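Local coordinates for putative periplasmic protein (Bacteroides vulgatus ATCC 8482, PDB 3DUE) that is of unknown function but belongs to a PepSY-like superfamily of bacterial periplasmic proteins that may act as inhibitors, at residues I8-N11 with Q12-Q15; M35-W39 with F40-Y44; S70-P73 with V74-P78. One frame throughout, in Å; residues are numbered along the deposited sequence. Where two conformers were deposited one is given.

Contact 1 (I8-N11 with Q12-Q15)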
ATOM      1  N   ILE A   8      -3.494 -17.288  -6.013  1.00 23.14           N
ATOM      2  CA  ILE A   8      -2.668 -17.169  -7.167  1.00 23.45           C
ATOM      3  C   ILE A   8      -1.205 -17.277  -6.773  1.00 23.80           C
ATOM      4  O   ILE A   8      -0.850 -17.170  -5.601  1.00 18.30           O
ATOM      5  CB  ILE A   8      -2.884 -15.822  -7.932  1.00 24.22           C
ATOM      6  CG1 ILE A   8      -2.423 -14.617  -7.069  1.00 24.08           C
ATOM      7  CG2 ILE A   8      -4.329 -15.711  -8.436  1.00 24.07           C
ATOM      8  CD1 ILE A   8      -2.328 -13.292  -7.849  1.00 25.08           C
ATOM      9  N   GLN A   9      -0.398 -17.531  -7.793  1.00 24.25           N
ATOM     10  CA  GLN A   9       1.052 -17.534  -7.692  1.00 23.87           C
ATOM     11  C   GLN A   9       1.496 -16.131  -8.077  1.00 23.67           C
ATOM     12  O   GLN A   9       0.764 -15.415  -8.755  1.00 22.23           O
ATOM     13  CB  GLN A   9       1.661 -18.562  -8.647  1.00 24.26           C
ATOM     14  CG  GLN A   9       1.291 -20.031  -8.307  1.00 24.36           C
ATOM     15  CD  GLN A   9       2.029 -20.496  -7.076  1.00 23.91           C
ATOM     16  OE1 GLN A   9       3.205 -20.183  -6.930  1.00 25.25           O
ATOM     17  NE2 GLN A   9       1.356 -21.226  -6.179  1.00 24.32           N
ATOM     18  N   VAL A  10       2.697 -15.763  -7.643  1.00 23.98           N
ATOM     19  CA  VAL A  10       3.318 -14.470  -7.950  1.00 25.78           C
ATOM     20  C   VAL A  10       3.406 -14.221  -9.448  1.00 25.54           C
ATOM     21  O   VAL A  10       3.117 -13.097  -9.907  1.00 25.07           O
ATOM     22  CB  VAL A  10       4.738 -14.307  -7.268  1.00 26.84           C
ATOM     23  CG1 VAL A  10       5.512 -13.072  -7.781  1.00 28.20           C
ATOM     24  CG2 VAL A  10       4.631 -14.252  -5.747  1.00 27.41           C
ATOM     25  N   ASN A  11       3.737 -15.236 -10.233  1.00 25.53           N
ATOM     26  CA  ASN A  11       3.803 -15.026 -11.681  1.00 26.61           C
ATOM     27  C   ASN A  11       2.457 -14.772 -12.358  1.00 25.17           C
ATOM     28  O   ASN A  11       2.420 -14.542 -13.551  1.00 27.29           O
ATOM     29  CB  ASN A  11       4.563 -16.138 -12.392  1.00 27.84           C
ATOM     30  CG  ASN A  11       3.885 -17.465 -12.295  1.00 30.11           C
ATOM     31  OD1 ASN A  11       2.694 -17.590 -11.939  1.00 31.60           O
ATOM     32  ND2 ASN A  11       4.633 -18.488 -12.648  1.00 31.31           N
ATOM     33  N   GLN A  12       1.360 -14.853 -11.616  1.00 25.24           N
ATOM     34  CA  GLN A  12       0.032 -14.503 -12.121  1.00 24.54           C
ATOM     35  C   GLN A  12      -0.352 -13.036 -11.812  1.00 25.62           C
ATOM     36  O   GLN A  12      -1.423 -12.569 -12.200  1.00 25.91           O
ATOM     37  CB  GLN A  12      -1.036 -15.453 -11.604  1.00 24.98           C
ATOM     38  CG  GLN A  12      -0.844 -16.885 -12.089  1.00 24.43           C
ATOM     39  CD  GLN A  12      -1.866 -17.841 -11.509  1.00 24.98           C
ATOM     40  OE1 GLN A  12      -1.824 -18.162 -10.323  1.00 23.92           O
ATOM     41  NE2 GLN A  12      -2.779 -18.324 -12.357  1.00 24.54           N
ATOM     42  N   LEU A  13       0.494 -12.316 -11.090  1.00 24.91           N
ATOM     43  CA  LEU A  13       0.269 -10.882 -10.873  1.00 22.38           C
ATOM     44  C   LEU A  13       0.656 -10.093 -12.126  1.00 21.50           C
ATOM     45  O   LEU A  13       1.578 -10.498 -12.863  1.00 20.99           O
ATOM     46  CB  LEU A  13       1.159 -10.413  -9.695  1.00 22.22           C
ATOM     47  CG  LEU A  13       0.962 -10.900  -8.272  1.00 22.86           C
ATOM     48  CD1 LEU A  13       2.253 -10.669  -7.395  1.00 19.86           C
ATOM     49  CD2 LEU A  13      -0.256 -10.279  -7.607  1.00 22.58           C
ATOM     50  N   PRO A  14       0.005  -8.929 -12.365  1.00 21.72           N
ATOM     51  CA  PRO A  14       0.456  -8.124 -13.457  1.00 22.00           C
ATOM     52  C   PRO A  14       1.952  -7.838 -13.289  1.00 21.54           C
ATOM     53  O   PRO A  14       2.453  -7.729 -12.162  1.00 19.93           O
ATOM     54  CB  PRO A  14      -0.384  -6.849 -13.321  1.00 21.79           C
ATOM     55  CG  PRO A  14      -1.620  -7.303 -12.622  1.00 22.50           C
ATOM     56  CD  PRO A  14      -1.102  -8.288 -11.635  1.00 21.04           C
ATOM     57  N   GLN A  15       2.649  -7.745 -14.415  1.00 21.42           N
ATOM     58  CA  GLN A  15       4.068  -7.458 -14.457  1.00 22.25           C
ATOM     59  C   GLN A  15       4.492  -6.304 -13.518  1.00 21.99           C
ATOM     60  O   GLN A  15       5.482  -6.418 -12.789  1.00 21.15           O
ATOM     61  CB  GLN A  15       4.445  -7.091 -15.892  1.00 22.83           C
ATOM     62  CG  GLN A  15       5.879  -6.729 -16.011  1.00 24.96           C
ATOM     63  CD  GLN A  15       6.338  -6.139 -17.333  1.00 24.58           C
ATOM     64  OE1 GLN A  15       7.430  -5.594 -17.352  1.00 27.49           O
ATOM     65  NE2 GLN A  15       5.562  -6.251 -18.436  1.00 23.88           N
TER

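Contact 2 (M35-W39 with F40-Y44)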
HETATM    1  N   MSE A  35      -6.395 -13.125  -5.918  1.00 24.39           N
HETATM    2  CA  MSE A  35      -7.055 -12.162  -6.766  0.80 26.55           C
HETATM    3  C   MSE A  35      -8.468 -12.026  -6.223  1.00 24.08           C
HETATM    4  O   MSE A  35      -9.081 -13.019  -5.878  1.00 23.70           O
HETATM    5  CB  MSE A  35      -7.087 -12.629  -8.214  0.80 27.54           C
HETATM    6  CG  MSE A  35      -7.697 -11.599  -9.122  0.80 29.67           C
HETATM    7 SE   MSE A  35      -7.930 -12.270 -10.917  0.60 33.03          SE
HETATM    8  CE  MSE A  35      -8.946 -13.968 -10.484  0.80 30.11           C
ATOM      9  N   GLU A  36      -8.951 -10.781  -6.135  1.00 24.30           N
ATOM     10  CA  GLU A  36     -10.282 -10.433  -5.626  1.00 24.05           C
ATOM     11  C   GLU A  36     -11.081  -9.746  -6.747  1.00 25.83           C
ATOM     12  O   GLU A  36     -10.500  -9.204  -7.674  1.00 23.46           O
ATOM     13  CB  GLU A  36     -10.176  -9.424  -4.451  1.00 25.67           C
ATOM     14  CG  GLU A  36      -9.699  -9.917  -3.092  1.00 26.61           C
ATOM     15  CD  GLU A  36     -10.756 -10.538  -2.157  1.00 31.31           C
ATOM     16  OE1 GLU A  36     -11.921 -10.836  -2.591  1.00 30.73           O
ATOM     17  OE2 GLU A  36     -10.402 -10.732  -0.953  1.00 32.75           O
ATOM     18  N   THR A  37     -12.419  -9.798  -6.661  1.00 22.62           N
ATOM     19  CA  THR A  37     -13.238  -9.088  -7.590  1.00 24.75           C
ATOM     20  C   THR A  37     -14.257  -8.254  -6.824  1.00 23.22           C
ATOM     21  O   THR A  37     -14.720  -8.649  -5.750  1.00 23.56           O
ATOM     22  CB  THR A  37     -13.978 -10.043  -8.530  1.00 26.33           C
ATOM     23  OG1 THR A  37     -14.921 -10.809  -7.775  1.00 27.53           O
ATOM     24  CG2 THR A  37     -13.002 -10.957  -9.242  1.00 26.99           C
ATOM     25  N   ASP A  38     -14.595  -7.106  -7.401  1.00 23.25           N
ATOM     26  CA  ASP A  38     -15.605  -6.187  -6.883  1.00 22.44           C
ATOM     27  C   ASP A  38     -16.332  -5.703  -8.137  1.00 20.10           C
ATOM     28  O   ASP A  38     -15.798  -4.853  -8.817  1.00 20.32           O
ATOM     29  CB  ASP A  38     -14.899  -5.028  -6.188  1.00 22.96           C
ATOM     30  CG  ASP A  38     -15.838  -4.075  -5.498  1.00 25.03           C
ATOM     31  OD1 ASP A  38     -17.067  -4.309  -5.389  1.00 24.87           O
ATOM     32  OD2 ASP A  38     -15.321  -3.026  -5.070  1.00 28.28           O
ATOM     33  N   TRP A  39     -17.545  -6.191  -8.396  1.00 18.12           N
ATOM     34  CA  TRP A  39     -18.247  -5.947  -9.649  1.00 17.31           C
ATOM     35  C   TRP A  39     -17.234  -6.341 -10.723  1.00 18.13           C
ATOM     36  O   TRP A  39     -16.719  -7.458 -10.658  1.00 19.25           O
ATOM     37  CB  TRP A  39     -18.777  -4.517  -9.764  1.00 16.07           C
ATOM     38  CG  TRP A  39     -19.918  -4.312  -8.815  1.00 16.08           C
ATOM     39  CD1 TRP A  39     -19.810  -3.921  -7.513  1.00 15.80           C
ATOM     40  CD2 TRP A  39     -21.301  -4.550  -9.051  1.00 15.39           C
ATOM     41  NE1 TRP A  39     -21.042  -3.864  -6.942  1.00 15.14           N
ATOM     42  CE2 TRP A  39     -21.981  -4.246  -7.857  1.00 15.93           C
ATOM     43  CE3 TRP A  39     -22.055  -4.929 -10.171  1.00 15.15           C
ATOM     44  CZ2 TRP A  39     -23.369  -4.344  -7.737  1.00 15.49           C
ATOM     45  CZ3 TRP A  39     -23.437  -5.044 -10.055  1.00 15.93           C
ATOM     46  CH2 TRP A  39     -24.088  -4.733  -8.846  1.00 16.23           C
ATOM     47  N   PHE A  40     -16.920  -5.476 -11.684  1.00 19.80           N
ATOM     48  CA  PHE A  40     -15.946  -5.865 -12.711  1.00 20.75           C
ATOM     49  C   PHE A  40     -14.530  -5.405 -12.410  1.00 22.95           C
ATOM     50  O   PHE A  40     -13.699  -5.470 -13.299  1.00 24.81           O
ATOM     51  CB  PHE A  40     -16.326  -5.411 -14.127  1.00 19.57           C
ATOM     52  CG  PHE A  40     -17.377  -6.289 -14.839  1.00 19.29           C
ATOM     53  CD1 PHE A  40     -17.715  -7.567 -14.387  1.00 18.36           C
ATOM     54  CD2 PHE A  40     -17.916  -5.849 -16.039  1.00 18.60           C
ATOM     55  CE1 PHE A  40     -18.665  -8.357 -15.078  1.00 17.91           C
ATOM     56  CE2 PHE A  40     -18.848  -6.620 -16.749  1.00 19.44           C
ATOM     57  CZ  PHE A  40     -19.217  -7.893 -16.269  1.00 19.24           C
ATOM     58  N   ASP A  41     -14.248  -4.957 -11.192  1.00 24.67           N
ATOM     59  CA  ASP A  41     -12.905  -4.496 -10.832  1.00 28.74           C
ATOM     60  C   ASP A  41     -12.103  -5.600 -10.162  1.00 28.77           C
ATOM     61  O   ASP A  41     -12.550  -6.213  -9.195  1.00 30.83           O
ATOM     62  CB  ASP A  41     -12.970  -3.266  -9.935  1.00 31.07           C
ATOM     63  CG  ASP A  41     -13.409  -2.031 -10.689  1.00 35.12           C
ATOM     64  OD1 ASP A  41     -12.929  -1.799 -11.828  1.00 37.87           O
ATOM     65  OD2 ASP A  41     -14.258  -1.283 -10.162  1.00 38.22           O
ATOM     66  N   LYS A  42     -10.922  -5.892 -10.688  1.00 28.68           N
ATOM     67  CA  LYS A  42     -10.123  -6.935 -10.095  1.00 27.97           C
ATOM     68  C   LYS A  42      -9.073  -6.255  -9.297  1.00 27.04           C
ATOM     69  O   LYS A  42      -8.685  -5.105  -9.604  1.00 25.27           O
ATOM     70  CB  LYS A  42      -9.480  -7.831 -11.147  1.00 29.66           C
ATOM     71  CG  LYS A  42     -10.449  -8.711 -11.911  1.00 31.66           C
ATOM     72  CD  LYS A  42      -9.729  -9.385 -13.075  1.00 32.97           C
ATOM     73  CE  LYS A  42     -10.710 -10.010 -14.040  1.00 33.55           C
ATOM     74  NZ  LYS A  42     -10.128 -10.371 -15.380  1.00 33.97           N
ATOM     75  N   SER A  43      -8.668  -6.932  -8.224  1.00 24.40           N
ATOM     76  CA  SER A  43      -7.583  -6.491  -7.384  1.00 24.31           C
ATOM     77  C   SER A  43      -6.773  -7.726  -6.976  1.00 24.25           C
ATOM     78  O   SER A  43      -7.255  -8.856  -7.049  1.00 22.72           O
ATOM     79  CB  SER A  43      -8.052  -5.698  -6.185  1.00 26.45           C
ATOM     80  OG  SER A  43      -8.897  -6.465  -5.358  1.00 25.90           O
ATOM     81  N   TYR A  44      -5.540  -7.476  -6.560  1.00 22.60           N
ATOM     82  CA  TYR A  44      -4.610  -8.519  -6.185  1.00 23.07           C
ATOM     83  C   TYR A  44      -4.084  -8.203  -4.787  1.00 22.74           C
ATOM     84  O   TYR A  44      -3.890  -7.032  -4.486  1.00 23.04           O
ATOM     85  CB  TYR A  44      -3.456  -8.513  -7.196  1.00 23.16           C
ATOM     86  CG  TYR A  44      -3.913  -8.814  -8.591  1.00 23.59           C
ATOM     87  CD1 TYR A  44      -4.023 -10.132  -9.026  1.00 24.15           C
ATOM     88  CD2 TYR A  44      -4.243  -7.790  -9.480  1.00 24.27           C
ATOM     89  CE1 TYR A  44      -4.456 -10.411 -10.268  1.00 24.20           C
ATOM     90  CE2 TYR A  44      -4.661  -8.062 -10.755  1.00 22.93           C
ATOM     91  CZ  TYR A  44      -4.781  -9.385 -11.138  1.00 24.63           C
ATOM     92  OH  TYR A  44      -5.172  -9.716 -12.411  1.00 24.13           O
TER
HETATM   93  O   HOH W   1     -16.288  -1.484  -8.333  1.00 48.56           O

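Contact 3 (S70-P73 with V74-P78)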
ATOM      1  N   SER A  70       6.816  -3.375   9.939  1.00 21.58           N
ATOM      2  CA  SER A  70       8.140  -2.778   9.656  1.00 22.12           C
ATOM      3  C   SER A  70       7.882  -1.264   9.407  1.00 21.68           C
ATOM      4  O   SER A  70       7.536  -0.559  10.339  1.00 20.94           O
ATOM      5  CB  SER A  70       8.854  -3.530   8.519  1.00 23.55           C
ATOM      6  OG  SER A  70       8.170  -3.489   7.266  1.00 21.08           O
ATOM      7  N   ALA A  71       8.022  -0.784   8.179  1.00 20.51           N
ATOM      8  CA  ALA A  71       7.711   0.601   7.807  1.00 20.61           C
ATOM      9  C   ALA A  71       7.551   0.588   6.308  1.00 21.36           C
ATOM     10  O   ALA A  71       8.103  -0.320   5.644  1.00 21.13           O
ATOM     11  CB  ALA A  71       8.847   1.576   8.238  1.00 19.16           C
ATOM     12  N   VAL A  72       6.797   1.542   5.768  1.00 20.16           N
ATOM     13  CA  VAL A  72       6.624   1.702   4.306  1.00 22.15           C
ATOM     14  C   VAL A  72       7.963   2.155   3.733  1.00 20.88           C
ATOM     15  O   VAL A  72       8.545   3.085   4.256  1.00 21.62           O
ATOM     16  CB  VAL A  72       5.576   2.755   3.981  1.00 20.58           C
ATOM     17  CG1 VAL A  72       5.405   2.989   2.446  1.00 20.03           C
ATOM     18  CG2 VAL A  72       4.209   2.310   4.597  1.00 21.38           C
ATOM     19  N   PRO A  73       8.480   1.448   2.724  1.00 22.49           N
ATOM     20  CA  PRO A  73       9.742   1.913   2.122  1.00 22.74           C
ATOM     21  C   PRO A  73       9.598   3.341   1.594  1.00 22.60           C
ATOM     22  O   PRO A  73       8.663   3.663   0.861  1.00 22.03           O
ATOM     23  CB  PRO A  73       9.965   0.920   0.981  1.00 23.94           C
ATOM     24  CG  PRO A  73       9.271  -0.314   1.453  1.00 24.22           C
ATOM     25  CD  PRO A  73       8.020   0.195   2.091  1.00 23.76           C
ATOM     26  N   VAL A  74      10.556   4.197   1.902  1.00 22.52           N
ATOM     27  CA  VAL A  74      10.384   5.609   1.549  1.00 24.26           C
ATOM     28  C   VAL A  74      10.246   5.876   0.058  1.00 24.83           C
ATOM     29  O   VAL A  74       9.559   6.819  -0.343  1.00 24.05           O
ATOM     30  CB  VAL A  74      11.494   6.504   2.184  1.00 25.07           C
ATOM     31  CG1 VAL A  74      11.434   6.375   3.681  1.00 26.20           C
ATOM     32  CG2 VAL A  74      12.876   6.120   1.704  1.00 25.38           C
ATOM     33  N   ALA A  75      10.850   5.023  -0.766  1.00 24.93           N
ATOM     34  CA  ALA A  75      10.823   5.228  -2.207  1.00 23.26           C
ATOM     35  C   ALA A  75       9.408   5.039  -2.777  1.00 24.24           C
ATOM     36  O   ALA A  75       9.155   5.476  -3.893  1.00 22.86           O
ATOM     37  CB  ALA A  75      11.805   4.314  -2.887  1.00 23.93           C
ATOM     38  N   VAL A  76       8.506   4.400  -2.027  1.00 22.58           N
ATOM     39  CA  VAL A  76       7.132   4.190  -2.460  1.00 24.74           C
ATOM     40  C   VAL A  76       6.235   5.446  -2.307  1.00 25.72           C
ATOM     41  O   VAL A  76       5.222   5.616  -3.008  1.00 26.97           O
ATOM     42  CB  VAL A  76       6.518   2.999  -1.675  1.00 24.61           C
ATOM     43  CG1 VAL A  76       4.984   2.943  -1.789  1.00 25.30           C
ATOM     44  CG2 VAL A  76       7.213   1.697  -2.094  1.00 23.90           C
ATOM     45  N   VAL A  77       6.634   6.320  -1.409  1.00 25.41           N
ATOM     46  CA  VAL A  77       5.818   7.467  -1.011  1.00 25.36           C
ATOM     47  C   VAL A  77       6.020   8.712  -1.841  1.00 25.64           C
ATOM     48  O   VAL A  77       7.153   9.188  -2.000  1.00 22.57           O
ATOM     49  CB  VAL A  77       6.074   7.827   0.502  1.00 24.99           C
ATOM     50  CG1 VAL A  77       5.172   8.944   0.989  1.00 24.38           C
ATOM     51  CG2 VAL A  77       5.841   6.616   1.365  1.00 26.50           C
ATOM     52  N   PRO A  78       4.912   9.293  -2.321  1.00 26.64           N
ATOM     53  CA  PRO A  78       5.025  10.544  -3.080  1.00 27.81           C
ATOM     54  C   PRO A  78       5.798  11.611  -2.283  1.00 28.03           C
ATOM     55  O   PRO A  78       5.601  11.757  -1.081  1.00 27.17           O
ATOM     56  CB  PRO A  78       3.557  10.945  -3.316  1.00 27.15           C
ATOM     57  CG  PRO A  78       2.796   9.676  -3.197  1.00 27.72           C
ATOM     58  CD  PRO A  78       3.508   8.864  -2.168  1.00 27.41           C
TER

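Contact 1 (I8-N11 with Q12-Q15)
Gln9 and Gln12 hold each other twice. The backbone N of Gln9 gives its hydrogen to Gln12 OE1 at 3.0 Å, almost straight at 173°, and arrives in the carbonyl plane on a lone pair of the side-chain amide. In return Gln12 N donates to Gln9 O at 3.0 Å, this time from above the carbonyl plane. With CG anti to its own carbonyl carbon (chi1 -64°) and the chain extended beyond it, the Gln12 side chain reaches back along the turn, and the bond to Gln9 N fixes the oxygen end of its amide. Leu13 N then bonds Val10 O, also 3.0 Å, so two successive i-to-i+3 bonds wind residues 10-12 into a short 3-10 turn between strand 6-7 and helix 15-24, with Pro14 at the N-cap of that helix. Packing starts at the same oxygen: Gln12 OE1 lies 3.5 Å from Ile8 CB. Further in, the Ile8 and Leu13 side chains cross at about a right angle, Ile8 CD1 meeting Leu13 CD2 at 3.7 Å. Val10 CG1 makes a looser approach to Leu13 CD1. Leu13 is buried, and it also rests on Val46 of strand 41-48.

Contact 2 (M35-W39 with F40-Y44)
Met35, a selenomethionine described here in one of its two conformers, lies side by side with Tyr44, both side chains pointing the same way from a non-hydrogen-bonded antiparallel pair. Met35 CB is 4.0 Å from Tyr44 CE1. With CG anti to the backbone N (chi1 -177°), the chain runs out along the tyrosine, and Met35 CG comes nearest the ring, 3.6 Å from Tyr44 CE1. In this conformer Met35 SE sits 4.9 Å from the Tyr44 ring centroid, an oblique Met-aromatic contact, and 4.0 Å from Lys42 CD. A turn about the CG-SE bond (chi3 53°) swings CE off the line of the chain, leaving SE as the last atom to meet Tyr44 and Lys42. Met35 CA also makes a CA-H...O contact with Ser43 O.

That same carbonyl takes the hydrogen of Glu36 N at 2.7 Å, nearly straight, and Ser43 N answers to Glu36 O. On the Glu36 and Ser43 side of the sheet, Ser43 OG comes within 3.3 Å of Glu36 CB, while the Glu36 carboxylate leads away to a salt bridge with Lys34. Asp38 and Asp41 form the next hydrogen-bonded pair, Asp41 N to Asp38 O at 2.8 Å, and close the beta hairpin of strands 30-38 and 41-48 with a type II' turn through Trp39 and Phe40. A water donates to Asp41 OD2 at 2.7 Å and only weakly to Asp38 O.

The chemistry is therefore divided: backbone bonds secure the hairpin, apolar contacts, with selenium in one conformer, line the Met35-Tyr44 side, and at the exposed tip two aspartates, probably both charged, keep their carboxylates apart, one of them hydrated.

Contact 3 (S70-P73 with V74-P78)
Pro73 O accepts the hydrogen of Val76 N at 3.0 Å, with an N-H...O angle of 158° and the donor standing above the carbonyl plane. The following i-to-i+3 bond, from Val77 N to Val74 O, is longer at 3.2 Å. Together they wind residues 74-76 into a brief 3-10 turn. Val74 O has a second partner in Lys82 NZ, so a lysine of helix 79-88 reaches back to grip the turn that precedes it.

Side chains gather about the Pro73 carbonyl. Val76 CB comes to 3.4 Å from Pro73 O, and Val76 CG2 lies 4.2 Å from Pro73 CB, a loose apolar approach to the proline ring. The tighter apolar meeting is between Val72 and Val77, whose side chains cross at about a right angle: Val72 CG1 touches Val77 CG2 at 3.8 Å. In Val72 this methyl is the one anti to the backbone N (chi1 178°), which carries it forward along the chain to the turn. Val72 CG1 also lies 4.3 Å from Val76 CG1, so a single methyl meets Val76 in the turn and Val77 just after it.

The buried valines are wedged between elements of the fold. Val76 packs on Phe20 and His24 of helix 15-24 and on Trp62 and Val65 of strand 62-66, whereas Val72 and Val77 rest on Met94 of strand 94-99, and Pro78 stands at the N-cap of helix 79-88.

How the contacts relate
From the N terminus, contact 1 closes the short turn between strand 6-7 and helix 15-24. Contact 2 follows as the hairpin end of strands 30-38 and 41-48, and contact 3 turns the chain from strand 62-66 toward helix 79-88. All three are local and in series along the chain; none nests in or crosses another. Contacts 1 and 2 touch in space: Pro14 and Leu13 pack on Tyr44, and Ile8 reaches both Tyr44 and Met35, laying the turn before helix 15-24 against the hairpin. Contact 3 stands apart, its nearest atoms about 14 Å from either, and joins helix 15-24 to strands 62-66 and 94-99. Contacts 1 and 3 both lie in strand-to-helix loops, whereas contact 2 lies between two strands.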